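Local coordinates for protein spondin-1 (Homo sapiens, PDB 2ZOU) that is a secreted glycoprotein of the extracellular matrix that probably acts in cell adhesion, here represented by its beta-sandwich reeler domain, at residues T39-T44 / V108-P113; Y52-T57 / P100-R105; C119-A124 / S139-L144. One frame throughout, in Å; residues are numbered along the deposited sequence.

Contact 1 of 3, residues T39-T44 / V108-P113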
# COMPACT_ATOMS: atom_id res chain seq x y z
N THR A 39 5.94 4.59 14.98
CA THR A 39 4.75 5.38 14.79
C THR A 39 3.77 4.66 13.85
O THR A 39 4.18 4.10 12.83
CB THR A 39 5.10 6.77 14.27
OG1 THR A 39 5.78 7.49 15.31
CG2 THR A 39 3.85 7.54 13.87
N SER A 40 2.49 4.69 14.22
CA SER A 40 1.41 4.19 13.38
C SER A 40 0.91 5.30 12.45
O SER A 40 0.54 6.40 12.92
CB SER A 40 0.25 3.68 14.23
OG SER A 40 0.62 2.56 15.01
N TYR A 41 0.89 5.00 11.16
CA TYR A 41 0.38 5.92 10.13
C TYR A 41 -0.87 5.35 9.50
O TYR A 41 -0.98 4.13 9.31
CB TYR A 41 1.44 6.14 9.05
CG TYR A 41 2.67 6.82 9.60
CD1 TYR A 41 2.73 8.20 9.69
CD2 TYR A 41 3.75 6.07 10.07
CE1 TYR A 41 3.84 8.83 10.22
CE2 TYR A 41 4.87 6.68 10.62
CZ TYR A 41 4.92 8.07 10.67
OH TYR A 41 6.04 8.65 11.23
N ARG A 42 -1.83 6.21 9.19
CA ARG A 42 -3.03 5.73 8.50
C ARG A 42 -2.87 5.92 7.00
O ARG A 42 -2.79 7.04 6.49
CB ARG A 42 -4.31 6.41 9.03
CG ARG A 42 -5.57 5.71 8.53
CD ARG A 42 -6.85 6.36 9.04
NE ARG A 42 -6.96 6.32 10.50
CZ ARG A 42 -7.98 5.80 11.17
NH1 ARG A 42 -9.01 5.27 10.52
NH2 ARG A 42 -7.96 5.84 12.49
N VAL A 43 -2.75 4.79 6.31
CA VAL A 43 -2.57 4.74 4.86
C VAL A 43 -3.94 4.62 4.21
O VAL A 43 -4.76 3.79 4.62
CB VAL A 43 -1.65 3.57 4.44
CG1 VAL A 43 -1.46 3.55 2.91
CG2 VAL A 43 -0.30 3.68 5.13
N THR A 44 -4.20 5.43 3.19
CA THR A 44 -5.49 5.40 2.51
C THR A 44 -5.30 5.19 1.02
O THR A 44 -4.33 5.69 0.41
CB THR A 44 -6.27 6.70 2.75
OG1 THR A 44 -5.56 7.78 2.16
CG2 THR A 44 -6.44 6.96 4.23
N VAL A 108 -5.85 1.52 6.20
CA VAL A 108 -5.16 0.54 7.05
C VAL A 108 -4.11 1.30 7.85
O VAL A 108 -3.70 2.39 7.44
CB VAL A 108 -4.52 -0.55 6.17
CG1 VAL A 108 -3.32 -0.00 5.36
CG2 VAL A 108 -4.18 -1.79 6.99
N PHE A 109 -3.69 0.77 8.99
CA PHE A 109 -2.51 1.32 9.64
C PHE A 109 -1.26 0.66 9.10
O PHE A 109 -1.26 -0.54 8.79
CB PHE A 109 -2.55 1.10 11.15
CG PHE A 109 -3.54 1.96 11.88
CD1 PHE A 109 -3.45 3.36 11.81
CD2 PHE A 109 -4.56 1.38 12.64
CE1 PHE A 109 -4.38 4.16 12.47
CE2 PHE A 109 -5.48 2.19 13.33
CZ PHE A 109 -5.37 3.57 13.23
N TRP A 110 -0.20 1.45 9.03
CA TRP A 110 1.15 0.97 8.77
C TRP A 110 2.03 1.47 9.91
O TRP A 110 2.13 2.67 10.13
CB TRP A 110 1.66 1.44 7.43
CG TRP A 110 3.06 0.98 7.13
CD1 TRP A 110 3.44 -0.28 6.78
CD2 TRP A 110 4.24 1.78 7.14
NE1 TRP A 110 4.80 -0.32 6.58
CE2 TRP A 110 5.32 0.94 6.79
CE3 TRP A 110 4.49 3.13 7.42
CZ2 TRP A 110 6.63 1.41 6.70
CZ3 TRP A 110 5.79 3.60 7.34
CH2 TRP A 110 6.84 2.74 6.96
N ILE A 111 2.65 0.54 10.62
CA ILE A 111 3.51 0.85 11.74
C ILE A 111 4.95 0.85 11.26
O ILE A 111 5.43 -0.16 10.74
CB ILE A 111 3.33 -0.16 12.88
CG1 ILE A 111 1.85 -0.25 13.28
CG2 ILE A 111 4.25 0.24 14.08
CD1 ILE A 111 1.52 -1.37 14.28
N ALA A 112 5.62 2.00 11.39
CA ALA A 112 6.92 2.20 10.77
C ALA A 112 8.00 1.33 11.41
O ALA A 112 7.99 1.08 12.62
CB ALA A 112 7.33 3.67 10.82
N PRO A 113 8.96 0.87 10.58
CA PRO A 113 9.99 -0.07 11.04
C PRO A 113 11.11 0.58 11.86
O PRO A 113 11.18 1.81 11.93
CB PRO A 113 10.55 -0.60 9.72
CG PRO A 113 10.42 0.57 8.78
CD PRO A 113 9.09 1.20 9.14
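Tyr41 and Trp110 sit opposite each other as an antiparallel hydrogen-bonded pair. The backbone N of Trp110 gives a bond of 2.8 Å to Tyr41 O, and Tyr41 N returns one to Trp110 O. Their side chains lie on the same face of the sheet but meet at a slant. Tyr41 CD2 comes obliquely to 4.0 Å from Trp110 CE3. Trp110 O and the Ala112 methyl both lie near the plane of the tyrosine ring, at its edge. Ala112 CB is the bump there, 3.9 Å from Tyr41 CE2. Thr39 CG2 presses on one face of the same ring, toward its rim. Val43 extends the row on this face. Its CG2 branch lies against Trp110 CB at 3.8 Å, and in one conformer of Val108 its CB meets Val108 CG1. The strands 40-47 and 105-111 are neighbours in the four-stranded antiparallel sheet of the reeler beta-sandwich. Val43, Val108 and Trp110 form part of the core between its two sheets. Tyr41 OH is hydrogen-bonded to the backbone N of Lys36, and Trp110 NE1 to Ala74 O. The opposite face carries Ser40, Arg42, Phe109 and Ile111. Phe109 CG lies anti to its own carbonyl carbon (chi1 -73°), and the ring leans across to the other strand. Tyr41 O is near the plane of this ring, at its edge. Arg42 bends at chi3 and brings NH2 to 3.5 Å from Phe109 CZ, with the guanidinium and ring planes 74° apart. Gln107 accepts a hydrogen bond from Arg42 NH1. Further along, in one of its two conformers, Ser40 OG comes to 3.5 Å from Ile111 CG1.

Contact 2 of 3, residues Y52-T57 / P100-R105. With EDO (1,2-ethanediol), chain D.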
# COMPACT_ATOMS: atom_id res chain seq x y z
N TYR A 52 -14.05 3.84 -8.98
CA TYR A 52 -14.11 2.93 -7.86
C TYR A 52 -13.14 1.81 -8.14
O TYR A 52 -12.63 1.68 -9.27
CB TYR A 52 -15.54 2.37 -7.69
CG TYR A 52 -16.06 1.72 -8.95
CD1 TYR A 52 -15.78 0.38 -9.22
CD2 TYR A 52 -16.78 2.46 -9.89
CE1 TYR A 52 -16.22 -0.23 -10.39
CE2 TYR A 52 -17.22 1.86 -11.08
CZ TYR A 52 -16.94 0.52 -11.31
OH TYR A 52 -17.38 -0.09 -12.46
N PHE A 53 -12.86 1.00 -7.14
CA PHE A 53 -12.10 -0.23 -7.35
C PHE A 53 -12.84 -1.40 -6.71
O PHE A 53 -13.50 -1.26 -5.69
CB PHE A 53 -10.65 -0.10 -6.87
CG PHE A 53 -10.50 0.42 -5.47
CD1 PHE A 53 -10.49 1.79 -5.22
CD2 PHE A 53 -10.36 -0.45 -4.40
CE1 PHE A 53 -10.33 2.29 -3.92
CE2 PHE A 53 -10.23 0.02 -3.09
CZ PHE A 53 -10.19 1.40 -2.85
N ARG A 54 -12.74 -2.56 -7.36
CA ARG A 54 -13.38 -3.77 -6.86
C ARG A 54 -12.36 -4.65 -6.13
O ARG A 54 -12.74 -5.57 -5.40
CB ARG A 54 -14.03 -4.53 -8.01
CG ARG A 54 -15.28 -3.85 -8.53
CD ARG A 54 -15.98 -4.66 -9.63
NE ARG A 54 -15.13 -4.84 -10.81
CZ ARG A 54 -14.58 -6.00 -11.18
NH1 ARG A 54 -14.80 -7.12 -10.49
NH2 ARG A 54 -13.81 -6.03 -12.26
N GLY A 55 -11.09 -4.35 -6.31
CA GLY A 55 -10.01 -5.07 -5.66
C GLY A 55 -8.74 -4.24 -5.62
O GLY A 55 -8.55 -3.30 -6.40
N PHE A 56 -7.85 -4.57 -4.69
CA PHE A 56 -6.59 -3.85 -4.55
C PHE A 56 -5.56 -4.74 -3.86
O PHE A 56 -5.92 -5.72 -3.20
CB PHE A 56 -6.77 -2.54 -3.76
CG PHE A 56 -6.89 -2.75 -2.27
CD1 PHE A 56 -5.78 -2.71 -1.44
CD2 PHE A 56 -8.13 -3.07 -1.71
CE1 PHE A 56 -5.91 -2.95 -0.08
CE2 PHE A 56 -8.28 -3.30 -0.36
CZ PHE A 56 -7.17 -3.25 0.47
N THR A 57 -4.30 -4.37 -4.03
CA THR A 57 -3.20 -4.96 -3.28
C THR A 57 -2.31 -3.84 -2.81
O THR A 57 -1.97 -2.95 -3.58
CB THR A 57 -2.37 -5.91 -4.14
OG1 THR A 57 -3.23 -6.89 -4.74
CG2 THR A 57 -1.34 -6.63 -3.27
N PRO A 100 -15.09 -8.72 -3.26
CA PRO A 100 -14.91 -7.89 -4.46
C PRO A 100 -15.98 -6.81 -4.75
O PRO A 100 -16.38 -6.65 -5.91
CB PRO A 100 -14.87 -8.93 -5.59
CG PRO A 100 -15.75 -10.03 -5.10
CD PRO A 100 -15.67 -10.04 -3.59
N ARG A 101 -16.41 -6.08 -3.73
CA ARG A 101 -17.42 -5.03 -3.87
C ARG A 101 -16.78 -3.75 -4.42
O ARG A 101 -15.57 -3.55 -4.26
CB ARG A 101 -18.05 -4.71 -2.51
CG ARG A 101 -18.70 -5.89 -1.82
CD ARG A 101 -19.65 -5.42 -0.72
NE ARG A 101 -20.32 -6.56 -0.09
CZ ARG A 101 -19.87 -7.19 0.99
NH1 ARG A 101 -18.74 -6.80 1.57
NH2 ARG A 101 -20.55 -8.21 1.50
N ARG A 102 -17.58 -2.89 -5.04
CA ARG A 102 -17.11 -1.56 -5.47
C ARG A 102 -16.82 -0.72 -4.23
O ARG A 102 -17.66 -0.62 -3.33
CB ARG A 102 -18.14 -0.84 -6.35
CG ARG A 102 -18.43 -1.49 -7.69
CD ARG A 102 -19.30 -0.59 -8.55
NE ARG A 102 -19.72 -1.27 -9.78
CZ ARG A 102 -20.23 -0.66 -10.85
NH1 ARG A 102 -20.38 0.66 -10.87
NH2 ARG A 102 -20.57 -1.37 -11.92
N ARG A 103 -15.63 -0.13 -4.19
CA ARG A 103 -15.22 0.76 -3.10
C ARG A 103 -14.58 2.01 -3.66
O ARG A 103 -14.03 1.98 -4.76
CB ARG A 103 -14.25 0.06 -2.14
CG ARG A 103 -14.88 -1.09 -1.35
CD ARG A 103 -13.82 -1.81 -0.53
NE ARG A 103 -14.38 -2.88 0.31
CZ ARG A 103 -14.49 -4.14 -0.10
NH1 ARG A 103 -14.08 -4.48 -1.31
NH2 ARG A 103 -15.00 -5.06 0.72
N THR A 104 -14.66 3.09 -2.90
CA THR A 104 -14.00 4.33 -3.29
C THR A 104 -12.86 4.71 -2.33
O THR A 104 -12.07 5.60 -2.63
CB THR A 104 -14.98 5.50 -3.39
OG1 THR A 104 -15.63 5.67 -2.12
CG2 THR A 104 -16.02 5.24 -4.49
N ARG A 105 -12.80 4.03 -1.19
CA ARG A 105 -11.74 4.29 -0.21
C ARG A 105 -11.56 3.08 0.67
O ARG A 105 -12.53 2.47 1.11
CB ARG A 105 -12.08 5.51 0.67
CG ARG A 105 -11.04 5.83 1.76
CD ARG A 105 -11.43 7.07 2.58
NE ARG A 105 -10.44 7.42 3.62
CZ ARG A 105 -10.44 6.91 4.85
NH1 ARG A 105 -11.36 6.02 5.19
NH2 ARG A 105 -9.52 7.28 5.74
C1 EDO D . -5.00 -6.11 -9.02
O1 EDO D . -3.57 -6.15 -8.99
C2 EDO D . -5.53 -5.57 -7.70
O2 EDO D . -5.05 -6.39 -6.61
O HOH W 1 -16.54 -7.81 -8.37
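Phe53 and Arg103 form a single antiparallel bridge, their CA atoms 5.4 Å apart. Phe53 N donates to Arg103 O at 2.8 Å, and Arg103 N donates back to Phe53 O. Arg54 CA also points its hydrogen at Arg101 O. The bridge ties the start of strand 55-62 to the loop that leads into strand 105-111, so it joins the two sheets of the sandwich at one end. Arg54 and Gly55 form a classic beta bulge facing Val127. Phe53 CG stands between its backbone N and carbonyl carbon (chi1 51°), and one ring face lies over Arg103 O. Arg102 runs extended across one face of Tyr52. Its CD is 3.6 Å from the ring centroid, a CH-pi contact, and its guanidinium lies flat on the ring with planes 11° apart. The guanidinium slides outward until CZ is 3.3 Å from Tyr52 OH. An alanine in place of Tyr52 would remove this platform, and the Arg102 side chain would probably be set free to swing. A water bridges Arg54 NH1 and Pro100 O, while Arg54 NH2 is hydrogen-bonded to Gln128 O. Glu84 makes a salt bridge with Arg103 NE, and Arg103 NH1 bonds to Thr99 O.

Contact 3 of 3, residues C119-A124 / S139-L144. With EDO (1,2-ethanediol), chain F.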
# COMPACT_ATOMS: atom_id res chain seq x y z
N CYS A 119 14.80 3.86 3.36
CA CYS A 119 13.63 4.35 2.64
C CYS A 119 12.67 3.22 2.36
O CYS A 119 13.07 2.14 1.95
CB CYS A 119 14.04 5.02 1.33
SG CYS A 119 14.96 6.56 1.57
N VAL A 120 11.38 3.51 2.57
CA VAL A 120 10.32 2.54 2.34
C VAL A 120 9.39 3.06 1.23
O VAL A 120 9.10 4.25 1.15
CB VAL A 120 9.51 2.31 3.63
CG1 VAL A 120 8.25 1.49 3.35
CG2 VAL A 120 10.38 1.65 4.69
N ILE A 121 8.96 2.15 0.36
CA ILE A 121 8.01 2.47 -0.70
C ILE A 121 6.69 1.78 -0.44
O ILE A 121 6.61 0.54 -0.46
CB ILE A 121 8.51 2.02 -2.10
CG1 ILE A 121 9.98 2.39 -2.35
CG2 ILE A 121 7.60 2.60 -3.19
CD1 ILE A 121 10.28 3.89 -2.44
N LEU A 122 5.66 2.58 -0.17
CA LEU A 122 4.31 2.08 -0.06
C LEU A 122 3.74 2.07 -1.46
O LEU A 122 3.81 3.09 -2.13
CB LEU A 122 3.47 3.02 0.82
CG LEU A 122 3.94 3.17 2.27
CD1 LEU A 122 3.18 4.29 2.97
CD2 LEU A 122 3.72 1.87 2.99
N LYS A 123 3.18 0.94 -1.87
CA LYS A 123 2.75 0.75 -3.26
C LYS A 123 1.44 -0.01 -3.35
O LYS A 123 1.23 -0.98 -2.64
CB LYS A 123 3.80 -0.05 -4.04
CG LYS A 123 4.95 0.72 -4.63
CD LYS A 123 6.11 -0.21 -4.93
CE LYS A 123 5.87 -1.06 -6.15
NZ LYS A 123 7.16 -1.69 -6.58
N ALA A 124 0.57 0.41 -4.27
CA ALA A 124 -0.69 -0.27 -4.47
C ALA A 124 -0.96 -0.56 -5.93
O ALA A 124 -0.46 0.13 -6.82
CB ALA A 124 -1.82 0.53 -3.88
N SER A 139 0.79 7.91 -8.71
CA SER A 139 -0.18 8.28 -7.70
C SER A 139 -0.47 7.16 -6.69
O SER A 139 -1.00 7.44 -5.62
CB SER A 139 -1.46 8.80 -8.35
OG SER A 139 -2.06 7.82 -9.17
N LEU A 140 -0.15 5.92 -7.04
CA LEU A 140 -0.34 4.78 -6.13
C LEU A 140 0.96 4.34 -5.47
O LEU A 140 1.07 3.22 -4.99
CB LEU A 140 -1.01 3.62 -6.87
CG LEU A 140 -2.52 3.78 -7.10
CD1 LEU A 140 -3.04 2.59 -7.89
CD2 LEU A 140 -3.29 3.91 -5.82
N THR A 141 1.94 5.23 -5.43
CA THR A 141 3.25 4.92 -4.84
C THR A 141 3.71 6.09 -3.99
O THR A 141 3.67 7.25 -4.43
CB THR A 141 4.27 4.62 -5.96
OG1 THR A 141 3.75 3.57 -6.78
CG2 THR A 141 5.66 4.23 -5.41
N LYS A 142 4.14 5.80 -2.76
CA LYS A 142 4.64 6.85 -1.88
C LYS A 142 5.91 6.40 -1.18
O LYS A 142 5.95 5.33 -0.59
CB LYS A 142 3.59 7.26 -0.83
CG LYS A 142 4.04 8.40 0.09
CD LYS A 142 4.22 9.74 -0.63
CE LYS A 142 4.77 10.83 0.31
NZ LYS A 142 6.27 10.88 0.39
N LYS A 143 6.94 7.23 -1.29
CA LYS A 143 8.23 6.96 -0.66
C LYS A 143 8.30 7.71 0.66
O LYS A 143 8.02 8.91 0.72
CB LYS A 143 9.36 7.43 -1.58
CG LYS A 143 10.76 7.30 -0.98
CD LYS A 143 11.81 8.08 -1.77
CE LYS A 143 12.06 7.51 -3.14
NZ LYS A 143 13.46 7.81 -3.56
N LEU A 144 8.67 6.99 1.72
CA LEU A 144 8.96 7.59 3.02
C LEU A 144 10.31 7.14 3.52
O LEU A 144 10.57 5.94 3.63
CB LEU A 144 7.92 7.22 4.08
CG LEU A 144 6.54 7.87 4.05
CD1 LEU A 144 5.66 7.21 5.08
CD2 LEU A 144 6.60 9.38 4.28
C1 EDO F . 0.49 2.53 -9.79
O1 EDO F . -0.03 1.29 -9.31
C2 EDO F . 0.08 2.79 -11.23
O2 EDO F . -0.08 4.19 -11.44
O HOH W 2 2.19 1.16 -7.24
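With chi1 at -55°, Thr141 sets OG1 opposite its carbonyl carbon and CG2 opposite its backbone N. Ile121 CG2 is likewise opposite its own N. These torsions bring the two methyls together at 3.4 Å, tighter than usual van der Waals contact. The other branch of Ile121 serves Lys143. Its CD1 touches Lys143 CG at 3.7 Å, against the aliphatic part of the lysine. Lys143 then bends at chi3, and its NZ makes a salt bridge with Glu63. Lys123 lies beside Thr141, both pointing the same way, with Lys123 CG 3.7 Å from Thr141 CG2. The threonine methyl is therefore gripped by Ile121 and Lys123 together. Strands 120-127 and 131-144 form a beta hairpin, with 131-144 at the edge of the five-stranded sheet. Val120 pairs with Leu144 and Leu122 with Lys142, each pair by two backbone bonds. Val120 N to Leu144 O measures 2.8 Å. A fifth bond runs from Ala124 N to Leu140 O. Val120, Leu122 and Leu144 give their face its apolar part. Leu122 CD1 reaches Leu144 CD1 at 4.4 Å, and Leu122 also packs on Leu26 and Val28 of the other sheet. Lys142, also on this face, leads its end away, and NZ donates to Lys143 O at 2.7 Å. A water donates to Ala124 O and to Thr141 OG1, bridging the strands; Thr141 OG1 is also hydrogen-bonded to Gln135 O. A 1,2-ethanediol, probably from the crystallisation liquor, has its C1 3.5 Å from Leu140 CB. At the other end, a disulfide joins Cys119 to Cys145, the residues flanking the two strands.

Contacts 1 and 3 lie on the two facing sheets of the sandwich, with centres about 12 Å apart. Their inner faces pack directly: Trp110 CZ2 is 3.7 Å from Val120 CG1, and Val43 CG2 is 4.1 Å from Leu122 CD1. Contact 2 is at one end of the sandwich, its centre about 20 Å from that of contact 1 and about 19 Å from that of contact 3. It still touches both. Thr44 CG2 meets Arg105 NH2 at 3.4 Å, and Thr57 O meets Ala124 CB at 3.5 Å. Contacts 2 and 3 share a sheet, where strands 55-62 and 120-127 are neighbours. Each has a 1,2-ethanediol beside it, probably from the crystallisation liquor; the one at contact 2 bonds to Thr57 OG1.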